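Local coordinates for periplasmic oligopeptide-binding protein (Burkholderia pseudomallei, PDB 3ZS6) that binds peptides in the periplasm and probably delivers them to an ABC transporter for import into the cell, at residues A[260-265]-A[358-363]; A[294-299]-A[471-476]; A[385-390]-A[401-406]. One frame throughout, in Å; residues are numbered along the deposited sequence.

Contact 1: residues A[260-265]-A[358-363]; sequences ATYYYY and NDLHKK
Tyr262 and His361 are brought together by different first torsions. Tyr262 holds CG anti to its backbone N (chi1 -171°), which carries the phenol across to the helix, whereas His361 holds CG anti to its carbonyl carbon (chi1 -64°), which brings the imidazole nearer the strand. Tyr262 OH then lies 2.8 Å from His361 ND1, close to the imidazole plane, in a hydrogen bond whose donor could be either residue. The two rings meet rim to rim, their planes at 45°, and neither lies over the other. Alongside the polar bond, Tyr262 CE2 comes within 3.4 Å of His361 CE1. Leu360 adds one apolar touch, CD2 at 4.1 Å from Tyr262 CE2.

A water gives the phenol a second polar partner: its O is 2.9 Å from Tyr262 OH and 2.7 Å from Tyr264 OH, lying in the plane of the Tyr264 ring. The water donates to the carbonyl of His361, its O 2.8 Å from His361 O. Two strand hydroxyls and one helix carbonyl thus share one water molecule, and Tyr262 OH is gripped twice.

Phe473 of strand 470-480 stacks on the Tyr262 ring, and Arg403 of strand 401-407 touches both Tyr262 and His361. The contact therefore sets the first turn of helix 359-376 against strand 260-266, which runs in the sheet between strands 401-407 and 470-480.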
loop_
_atom_site.group_PDB
_atom_site.type_symbol
_atom_site.label_atom_id
_atom_site.label_comp_id
_atom_site.label_asym_id
_atom_site.label_seq_id
_atom_site.Cartn_x
_atom_site.Cartn_y
_atom_site.Cartn_z
ATOM N N ALA A 260 -6.024 -1.092 -6.241
ATOM C CA ALA A 260 -5.920 -1.578 -4.876
ATOM C C ALA A 260 -6.944 -2.685 -4.658
ATOM O O ALA A 260 -8.057 -2.618 -5.182
ATOM C CB ALA A 260 -6.138 -0.415 -3.886
ATOM N N THR A 261 -6.563 -3.704 -3.894
ATOM C CA THR A 261 -7.404 -4.887 -3.710
ATOM C C THR A 261 -7.686 -5.147 -2.232
ATOM O O THR A 261 -6.773 -5.151 -1.403
ATOM C CB THR A 261 -6.725 -6.140 -4.325
ATOM O OG1 THR A 261 -6.435 -5.898 -5.707
ATOM C CG2 THR A 261 -7.621 -7.382 -4.206
ATOM N N TYR A 262 -8.958 -5.369 -1.918
ATOM C CA TYR A 262 -9.409 -5.683 -0.572
ATOM C C TYR A 262 -9.510 -7.206 -0.493
ATOM O O TYR A 262 -10.131 -7.846 -1.351
ATOM C CB TYR A 262 -10.782 -5.037 -0.344
ATOM C CG TYR A 262 -11.349 -5.064 1.068
ATOM C CD1 TYR A 262 -11.740 -6.257 1.667
ATOM C CD2 TYR A 262 -11.552 -3.884 1.773
ATOM C CE1 TYR A 262 -12.286 -6.274 2.949
ATOM C CE2 TYR A 262 -12.103 -3.891 3.050
ATOM C CZ TYR A 262 -12.470 -5.088 3.632
ATOM O OH TYR A 262 -13.018 -5.099 4.904
ATOM N N TYR A 263 -8.879 -7.792 0.515
ATOM C CA TYR A 263 -8.824 -9.246 0.600
ATOM C C TYR A 263 -8.614 -9.748 2.021
ATOM O O TYR A 263 -8.164 -9.005 2.909
ATOM C CB TYR A 263 -7.727 -9.798 -0.316
ATOM C CG TYR A 263 -6.308 -9.543 0.162
ATOM C CD1 TYR A 263 -5.658 -10.455 0.986
ATOM C CD2 TYR A 263 -5.615 -8.389 -0.222
ATOM C CE1 TYR A 263 -4.349 -10.231 1.419
ATOM C CE2 TYR A 263 -4.298 -8.155 0.201
ATOM C CZ TYR A 263 -3.677 -9.082 1.022
ATOM O OH TYR A 263 -2.387 -8.871 1.450
ATOM N N TYR A 264 -8.949 -11.018 2.232
ATOM C CA TYR A 264 -8.729 -11.636 3.526
ATOM C C TYR A 264 -7.449 -12.463 3.524
ATOM O O TYR A 264 -7.252 -13.368 2.707
ATOM C CB TYR A 264 -9.928 -12.489 3.954
ATOM C CG TYR A 264 -11.062 -11.704 4.586
ATOM C CD1 TYR A 264 -10.897 -10.384 4.978
ATOM C CD2 TYR A 264 -12.298 -12.292 4.796
ATOM C CE1 TYR A 264 -11.945 -9.671 5.563
ATOM C CE2 TYR A 264 -13.342 -11.595 5.382
ATOM C CZ TYR A 264 -13.166 -10.281 5.763
ATOM O OH TYR A 264 -14.221 -9.593 6.348
ATOM N N TYR A 265 -6.576 -12.108 4.446
ATOM C CA TYR A 265 -5.372 -12.854 4.732
ATOM C C TYR A 265 -5.789 -14.198 5.294
ATOM O O TYR A 265 -6.772 -14.287 6.034
ATOM C CB TYR A 265 -4.601 -12.038 5.763
ATOM C CG TYR A 265 -3.561 -12.697 6.633
ATOM C CD1 TYR A 265 -3.915 -13.609 7.622
ATOM C CD2 TYR A 265 -2.229 -12.313 6.539
ATOM C CE1 TYR A 265 -2.957 -14.164 8.456
ATOM C CE2 TYR A 265 -1.270 -12.858 7.358
ATOM C CZ TYR A 265 -1.635 -13.780 8.316
ATOM O OH TYR A 265 -0.669 -14.307 9.132
ATOM N N ASN A 358 -13.237 -0.386 12.550
ATOM C CA ASN A 358 -13.802 0.458 11.495
ATOM C C ASN A 358 -15.175 -0.074 11.072
ATOM O O ASN A 358 -15.393 -1.281 11.070
ATOM C CB ASN A 358 -12.876 0.505 10.282
ATOM C CG ASN A 358 -13.489 1.254 9.113
ATOM O OD1 ASN A 358 -13.457 2.479 9.067
ATOM N ND2 ASN A 358 -14.056 0.519 8.172
ATOM N N ASP A 359 -16.098 0.817 10.716
ATOM C CA ASP A 359 -17.464 0.378 10.420
ATOM C C ASP A 359 -17.584 -0.434 9.128
ATOM O O ASP A 359 -18.300 -1.429 9.094
ATOM C CB ASP A 359 -18.476 1.545 10.437
ATOM C CG ASP A 359 -17.833 2.899 10.143
ATOM O OD1 ASP A 359 -16.816 2.948 9.413
ATOM O OD2 ASP A 359 -18.349 3.918 10.650
ATOM N N LEU A 360 -16.884 -0.038 8.070
ATOM C CA LEU A 360 -16.902 -0.864 6.858
ATOM C C LEU A 360 -16.340 -2.269 7.119
ATOM O O LEU A 360 -16.949 -3.276 6.743
ATOM C CB LEU A 360 -16.128 -0.215 5.715
ATOM C CG LEU A 360 -15.875 -1.243 4.599
ATOM C CD1 LEU A 360 -17.169 -1.532 3.848
ATOM C CD2 LEU A 360 -14.775 -0.804 3.645
ATOM N N HIS A 361 -15.181 -2.339 7.764
ATOM C CA HIS A 361 -14.534 -3.636 7.987
ATOM C C HIS A 361 -15.401 -4.543 8.838
ATOM O O HIS A 361 -15.470 -5.748 8.603
ATOM C CB HIS A 361 -13.157 -3.466 8.624
ATOM C CG HIS A 361 -12.178 -2.746 7.752
ATOM N ND1 HIS A 361 -12.141 -2.916 6.384
ATOM C CD2 HIS A 361 -11.207 -1.848 8.046
ATOM C CE1 HIS A 361 -11.189 -2.152 5.871
ATOM N NE2 HIS A 361 -10.607 -1.494 6.859
ATOM N N LYS A 362 -16.070 -3.961 9.826
ATOM C CA LYS A 362 -16.964 -4.735 10.670
ATOM C C LYS A 362 -18.122 -5.305 9.859
ATOM O O LYS A 362 -18.473 -6.481 10.012
ATOM C CB LYS A 362 -17.498 -3.896 11.835
ATOM C CG LYS A 362 -18.494 -4.665 12.706
ATOM C CD LYS A 362 -18.911 -3.887 13.953
ATOM C CE LYS A 362 -19.710 -4.778 14.898
ATOM N NZ LYS A 362 -20.202 -4.055 16.108
ATOM N N LYS A 363 -18.713 -4.474 9.003
ATOM C CA LYS A 363 -19.824 -4.908 8.152
ATOM C C LYS A 363 -19.403 -6.036 7.217
ATOM O O LYS A 363 -20.116 -7.029 7.062
ATOM C CB LYS A 363 -20.370 -3.740 7.324
ATOM C CG LYS A 363 -21.302 -2.790 8.082
ATOM C CD LYS A 363 -21.777 -1.636 7.183
ATOM C CE LYS A 363 -22.748 -0.708 7.919
ATOM N NZ LYS A 363 -23.316 0.347 7.024
HETATM O O HOH W 1 -13.636 -7.057 6.996
#

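Contact 2: residues A[294-299]-A[471-476]; sequences KITQAG and PLFQYS
Ser476 and Ala298 make the polar link between these segments. With OG anti to the backbone N (chi1 162°), the Ser476 hydroxyl reaches over to the carbonyl of Ala298 and donates to it, Ser476 OG to Ala298 O 2.8 Å. The donor approaches at a C=O...OG angle of 145° and is tilted 25° from the carbonyl plane. The same OG is also hydrogen-bonded to the backbone N of Asp478, so one hydroxyl links the turn after the helix to the strand and also bonds within the strand.

The van der Waals touches are light. Thr296 CG2 sits 4.0 Å from both CE2 and CZ of Phe473, coming at the ring obliquely as the two side chains advance from opposite directions. Ala298 CB lies 3.9 Å from Ser476 OG and 4.2 Å from Ser476 CB, filling in beside the hydrogen bond.

The hydroxyl of Thr296 is occupied elsewhere: OG1 is hydrogen-bonded to Thr292 O and to Glu300 OE1. That carboxylate oxygen also takes the N-H of Ala298, so it bonds both residues across the turn while Thr296 offers its methyl to the phenyl ring.

Helix 288-296 ends here, Gln297 breaking it with a positive phi. Gly299 follows, again with positive phi, in a backbone shape that leaves no room for a CB beside the carbonyl O of Ala298. On the strand side, Leu472 and Phe473 together face Tyr262 of strand 260-266, through Leu472 N and Phe473 O, which makes this a classic beta bulge.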
loop_
_atom_site.group_PDB
_atom_site.type_symbol
_atom_site.label_atom_id
_atom_site.label_comp_id
_atom_site.label_asym_id
_atom_site.label_seq_id
_atom_site.Cartn_x
_atom_site.Cartn_y
_atom_site.Cartn_z
ATOM N N LYS A 294 -24.875 -4.414 -2.082
ATOM C CA LYS A 294 -25.745 -4.200 -0.926
ATOM C C LYS A 294 -25.053 -3.716 0.346
ATOM O O LYS A 294 -25.687 -3.093 1.201
ATOM C CB LYS A 294 -26.521 -5.479 -0.608
ATOM C CG LYS A 294 -27.413 -5.971 -1.743
ATOM C CD LYS A 294 -28.227 -7.176 -1.303
ATOM C CE LYS A 294 -29.041 -7.770 -2.449
ATOM N NZ LYS A 294 -29.707 -9.050 -2.051
ATOM N N ILE A 295 -23.768 -4.020 0.496
ATOM C CA ILE A 295 -23.065 -3.640 1.718
ATOM C C ILE A 295 -22.129 -2.441 1.527
ATOM O O ILE A 295 -22.272 -1.424 2.207
ATOM C CB ILE A 295 -22.275 -4.820 2.314
ATOM C CG1 ILE A 295 -23.170 -6.057 2.427
ATOM C CG2 ILE A 295 -21.721 -4.446 3.672
ATOM C CD1 ILE A 295 -24.387 -5.850 3.285
ATOM N N THR A 296 -21.173 -2.562 0.611
ATOM C CA THR A 296 -20.208 -1.484 0.384
ATOM C C THR A 296 -20.839 -0.326 -0.401
ATOM O O THR A 296 -20.797 0.829 0.038
ATOM C CB THR A 296 -18.928 -1.997 -0.313
ATOM O OG1 THR A 296 -19.231 -2.419 -1.647
ATOM C CG2 THR A 296 -18.337 -3.185 0.472
ATOM N N GLN A 297 -21.416 -0.645 -1.556
ATOM C CA GLN A 297 -22.249 0.295 -2.323
ATOM C C GLN A 297 -21.530 1.542 -2.832
ATOM O O GLN A 297 -22.170 2.553 -3.157
ATOM C CB GLN A 297 -23.479 0.712 -1.510
ATOM C CG GLN A 297 -24.342 -0.459 -1.077
ATOM C CD GLN A 297 -25.717 -0.023 -0.609
ATOM O OE1 GLN A 297 -25.850 0.792 0.300
ATOM N NE2 GLN A 297 -26.748 -0.553 -1.245
ATOM N N ALA A 298 -20.211 1.484 -2.915
ATOM C CA ALA A 298 -19.466 2.642 -3.377
ATOM C C ALA A 298 -18.797 2.375 -4.725
ATOM O O ALA A 298 -17.796 3.003 -5.065
ATOM C CB ALA A 298 -18.450 3.080 -2.324
ATOM N N GLY A 299 -19.368 1.448 -5.491
ATOM C CA GLY A 299 -18.845 1.103 -6.801
ATOM C C GLY A 299 -17.786 0.007 -6.820
ATOM O O GLY A 299 -17.233 -0.303 -7.878
ATOM N N PRO A 471 -9.341 -12.763 -2.154
ATOM C CA PRO A 471 -9.704 -11.465 -2.724
ATOM C C PRO A 471 -11.207 -11.255 -2.675
ATOM O O PRO A 471 -11.958 -12.197 -2.937
ATOM C CB PRO A 471 -9.235 -11.582 -4.178
ATOM C CG PRO A 471 -8.103 -12.574 -4.112
ATOM C CD PRO A 471 -8.568 -13.588 -3.102
ATOM N N LEU A 472 -11.634 -10.033 -2.361
ATOM C CA LEU A 472 -13.053 -9.718 -2.241
ATOM C C LEU A 472 -13.524 -8.707 -3.288
ATOM O O LEU A 472 -14.488 -8.960 -4.007
ATOM C CB LEU A 472 -13.378 -9.196 -0.832
ATOM C CG LEU A 472 -13.207 -10.216 0.298
ATOM C CD1 LEU A 472 -13.503 -9.588 1.657
ATOM C CD2 LEU A 472 -14.097 -11.440 0.049
ATOM N N PHE A 473 -12.862 -7.554 -3.357
ATOM C CA PHE A 473 -13.230 -6.551 -4.344
ATOM C C PHE A 473 -12.134 -5.522 -4.560
ATOM O O PHE A 473 -11.165 -5.442 -3.794
ATOM C CB PHE A 473 -14.544 -5.852 -3.954
ATOM C CG PHE A 473 -14.532 -5.269 -2.576
ATOM C CD1 PHE A 473 -13.932 -4.042 -2.339
ATOM C CD2 PHE A 473 -15.116 -5.951 -1.510
ATOM C CE1 PHE A 473 -13.909 -3.495 -1.063
ATOM C CE2 PHE A 473 -15.100 -5.408 -0.229
ATOM C CZ PHE A 473 -14.487 -4.178 -0.004
ATOM N N GLN A 474 -12.291 -4.740 -5.621
ATOM C CA GLN A 474 -11.380 -3.647 -5.904
ATOM C C GLN A 474 -11.807 -2.434 -5.095
ATOM O O GLN A 474 -12.983 -2.074 -5.097
ATOM C CB GLN A 474 -11.406 -3.312 -7.400
ATOM C CG GLN A 474 -10.432 -2.203 -7.804
ATOM C CD GLN A 474 -10.392 -2.009 -9.309
ATOM O OE1 GLN A 474 -11.061 -2.728 -10.053
ATOM N NE2 GLN A 474 -9.604 -1.040 -9.764
ATOM N N TYR A 475 -10.859 -1.814 -4.395
ATOM C CA TYR A 475 -11.143 -0.601 -3.623
ATOM C C TYR A 475 -11.761 0.503 -4.477
ATOM O O TYR A 475 -11.371 0.706 -5.625
ATOM C CB TYR A 475 -9.871 -0.031 -2.989
ATOM C CG TYR A 475 -9.502 -0.617 -1.646
ATOM C CD1 TYR A 475 -8.675 -1.729 -1.559
ATOM C CD2 TYR A 475 -9.960 -0.042 -0.464
ATOM C CE1 TYR A 475 -8.311 -2.261 -0.331
ATOM C CE2 TYR A 475 -9.608 -0.570 0.771
ATOM C CZ TYR A 475 -8.784 -1.681 0.828
ATOM O OH TYR A 475 -8.427 -2.213 2.046
ATOM N N SER A 476 -12.716 1.213 -3.889
ATOM C CA SER A 476 -13.260 2.437 -4.465
ATOM C C SER A 476 -12.490 3.637 -3.907
ATOM O O SER A 476 -12.171 3.673 -2.722
ATOM C CB SER A 476 -14.743 2.558 -4.122
ATOM O OG SER A 476 -15.205 3.885 -4.287
#

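Contact 3: residues A[385-390]-A[401-406]; sequences VEFKVL and IARDGW
The Phe387 ring and the Arg403 guanidinium lie nearly parallel, their planes only 16° apart, although the side chains themselves come at each other at a slant. NH2 of Arg403 is the atom that touches, 3.6 Å from Phe387 CE1 and 4.0 Å from Phe387 CD1, an oblique approach. The arginine gets there by folding: its chain bends at chi2 (-66°) and again at chi3 (-65°), bringing the guanidinium up to the Phe387 ring. Its bonds elsewhere fix the rotation of that group. NH2 is hydrogen-bonded to Asn356 OD1, and NH1 forms a salt bridge to the backbone of the bound peptide, so Phe387 borders a first-shell group of the peptide site and packs on the peptide backbone itself.

Leu390 divides its methyls: CD1 makes the apolar touch, 4.2 Å from Ala402 CB, while CD2 lies against the Arg403 carbonyl, 3.5 Å from Arg403 O. That carbonyl also accepts a hydrogen bond from Arg394 NH1, further along the helix.

Farther down the strand, Asp404 turns its carboxylate onto the backbone N of the next residue, OD1 taking the N-H of Gly405 through the anti lone pair at a short 2.6 Å (Gly405 N to Asp404 OD1). Gly405 makes backbone hydrogen bonds to the peptide, and Trp406 packs against the peptide backbone.

Helix 387-395 here follows strand 379-385 and leads into strand 401-407, a beta-alpha-beta crossover that passes strand 350-356, the parallel neighbour of both; on its other side strand 401-407 pairs antiparallel with 260-266.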
loop_
_atom_site.group_PDB
_atom_site.type_symbol
_atom_site.label_atom_id
_atom_site.label_comp_id
_atom_site.label_asym_id
_atom_site.label_seq_id
_atom_site.Cartn_x
_atom_site.Cartn_y
_atom_site.Cartn_z
ATOM N N VAL A 385 -9.094 -5.017 16.310
ATOM C CA VAL A 385 -7.905 -4.424 16.920
ATOM C C VAL A 385 -7.492 -3.152 16.195
ATOM O O VAL A 385 -7.977 -2.864 15.092
ATOM C CB VAL A 385 -6.697 -5.385 16.880
ATOM C CG1 VAL A 385 -6.996 -6.665 17.646
ATOM C CG2 VAL A 385 -6.304 -5.683 15.434
ATOM N N GLU A 386 -6.584 -2.399 16.813
ATOM C CA GLU A 386 -5.972 -1.245 16.169
ATOM C C GLU A 386 -5.176 -1.696 14.938
ATOM O O GLU A 386 -4.578 -2.779 14.930
ATOM C CB GLU A 386 -5.045 -0.510 17.147
ATOM C CG GLU A 386 -4.282 0.630 16.506
ATOM C CD GLU A 386 -3.428 1.405 17.500
ATOM O OE1 GLU A 386 -3.219 0.905 18.628
ATOM O OE2 GLU A 386 -2.975 2.519 17.148
ATOM N N PHE A 387 -5.161 -0.864 13.902
ATOM C CA PHE A 387 -4.492 -1.229 12.649
ATOM C C PHE A 387 -3.012 -1.593 12.809
ATOM O O PHE A 387 -2.545 -2.552 12.196
ATOM C CB PHE A 387 -4.649 -0.121 11.602
ATOM C CG PHE A 387 -4.081 -0.479 10.257
ATOM C CD1 PHE A 387 -4.607 -1.540 9.524
ATOM C CD2 PHE A 387 -3.022 0.241 9.722
ATOM C CE1 PHE A 387 -4.086 -1.874 8.271
ATOM C CE2 PHE A 387 -2.492 -0.087 8.476
ATOM C CZ PHE A 387 -3.023 -1.144 7.751
ATOM N N LYS A 388 -2.275 -0.827 13.614
ATOM C CA LYS A 388 -0.853 -1.106 13.846
ATOM C C LYS A 388 -0.653 -2.498 14.420
ATOM O O LYS A 388 0.305 -3.189 14.082
ATOM C CB LYS A 388 -0.242 -0.086 14.816
ATOM C CG LYS A 388 0.251 1.189 14.163
ATOM C CD LYS A 388 0.378 2.313 15.188
ATOM C CE LYS A 388 1.209 1.887 16.389
ATOM N NZ LYS A 388 1.311 2.982 17.404
ATOM N N VAL A 389 -1.548 -2.882 15.323
ATOM C CA VAL A 389 -1.504 -4.200 15.938
ATOM C C VAL A 389 -1.842 -5.272 14.904
ATOM O O VAL A 389 -1.191 -6.314 14.831
ATOM C CB VAL A 389 -2.474 -4.285 17.135
ATOM C CG1 VAL A 389 -2.710 -5.746 17.557
ATOM C CG2 VAL A 389 -1.941 -3.455 18.298
ATOM N N LEU A 390 -2.867 -5.010 14.103
ATOM C CA LEU A 390 -3.254 -5.950 13.058
ATOM C C LEU A 390 -2.065 -6.216 12.144
ATOM O O LEU A 390 -1.768 -7.367 11.836
ATOM C CB LEU A 390 -4.428 -5.404 12.243
ATOM C CG LEU A 390 -4.927 -6.344 11.134
ATOM C CD1 LEU A 390 -5.354 -7.680 11.739
ATOM C CD2 LEU A 390 -6.069 -5.701 10.361
ATOM N N ILE A 401 -7.601 -15.696 10.066
ATOM C CA ILE A 401 -8.195 -15.002 8.937
ATOM C C ILE A 401 -8.201 -13.542 9.341
ATOM O O ILE A 401 -8.587 -13.215 10.464
ATOM C CB ILE A 401 -9.642 -15.460 8.684
ATOM C CG1 ILE A 401 -9.704 -16.986 8.533
ATOM C CG2 ILE A 401 -10.214 -14.752 7.469
ATOM C CD1 ILE A 401 -11.101 -17.533 8.248
ATOM N N ALA A 402 -7.751 -12.664 8.451
ATOM C CA ALA A 402 -7.596 -11.257 8.818
ATOM C C ALA A 402 -7.947 -10.315 7.668
ATOM O O ALA A 402 -7.682 -10.611 6.504
ATOM C CB ALA A 402 -6.176 -10.988 9.321
ATOM N N ARG A 403 -8.571 -9.192 8.012
ATOM C CA ARG A 403 -8.834 -8.134 7.044
ATOM C C ARG A 403 -7.479 -7.631 6.510
ATOM O O ARG A 403 -6.552 -7.349 7.286
ATOM C CB ARG A 403 -9.619 -6.998 7.708
ATOM C CG ARG A 403 -10.456 -6.149 6.731
ATOM C CD ARG A 403 -9.558 -5.368 5.769
ATOM N NE ARG A 403 -8.762 -4.380 6.481
ATOM C CZ ARG A 403 -7.857 -3.578 5.913
ATOM N NH1 ARG A 403 -7.616 -3.649 4.609
ATOM N NH2 ARG A 403 -7.192 -2.699 6.657
ATOM N N ASP A 404 -7.356 -7.550 5.191
ATOM C CA ASP A 404 -6.127 -7.048 4.575
ATOM C C ASP A 404 -6.487 -6.260 3.315
ATOM O O ASP A 404 -7.662 -6.116 2.985
ATOM C CB ASP A 404 -5.173 -8.196 4.237
ATOM C CG ASP A 404 -3.694 -7.785 4.308
ATOM O OD1 ASP A 404 -3.358 -6.638 3.944
ATOM O OD2 ASP A 404 -2.865 -8.617 4.725
ATOM N N GLY A 405 -5.474 -5.760 2.617
ATOM C CA GLY A 405 -5.684 -4.929 1.444
ATOM C C GLY A 405 -4.363 -4.330 0.999
ATOM O O GLY A 405 -3.536 -3.956 1.831
ATOM N N TRP A 406 -4.165 -4.232 -0.312
ATOM C CA TRP A 406 -2.900 -3.738 -0.851
ATOM C C TRP A 406 -3.159 -2.669 -1.906
ATOM O O TRP A 406 -3.966 -2.872 -2.815
ATOM C CB TRP A 406 -2.122 -4.906 -1.464
ATOM C CG TRP A 406 -0.747 -4.579 -1.978
ATOM C CD1 TRP A 406 -0.380 -4.386 -3.280
ATOM C CD2 TRP A 406 0.447 -4.444 -1.202
ATOM N NE1 TRP A 406 0.968 -4.130 -3.364
ATOM C CE2 TRP A 406 1.503 -4.167 -2.102
ATOM C CE3 TRP A 406 0.731 -4.525 0.167
ATOM C CZ2 TRP A 406 2.816 -3.961 -1.677
ATOM C CZ3 TRP A 406 2.043 -4.328 0.590
ATOM C CH2 TRP A 406 3.068 -4.051 -0.331
#

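Overall arrangement
All three contacts reach one mixed sheet, in which strand 260-266 of contact 1 pairs with strand 470-480 of contact 2 and strand 401-407 of contact 3. Contacts 1 and 3 are buried, contact 2 only partly so, and its centre lies farthest from that of the chain. Their chemistry differs too: a water-bridged phenol-imidazole pair in contact 1, a hydroxyl holding a turn in contact 2, and an arginine beside a phenyl ring, next to the bound peptide, in contact 3. Tyr262 packs against Arg403 through its hydroxyl, while Tyr475, from the strand of contact 2, brings its OH to Arg403 NH1 and itself packs on the peptide.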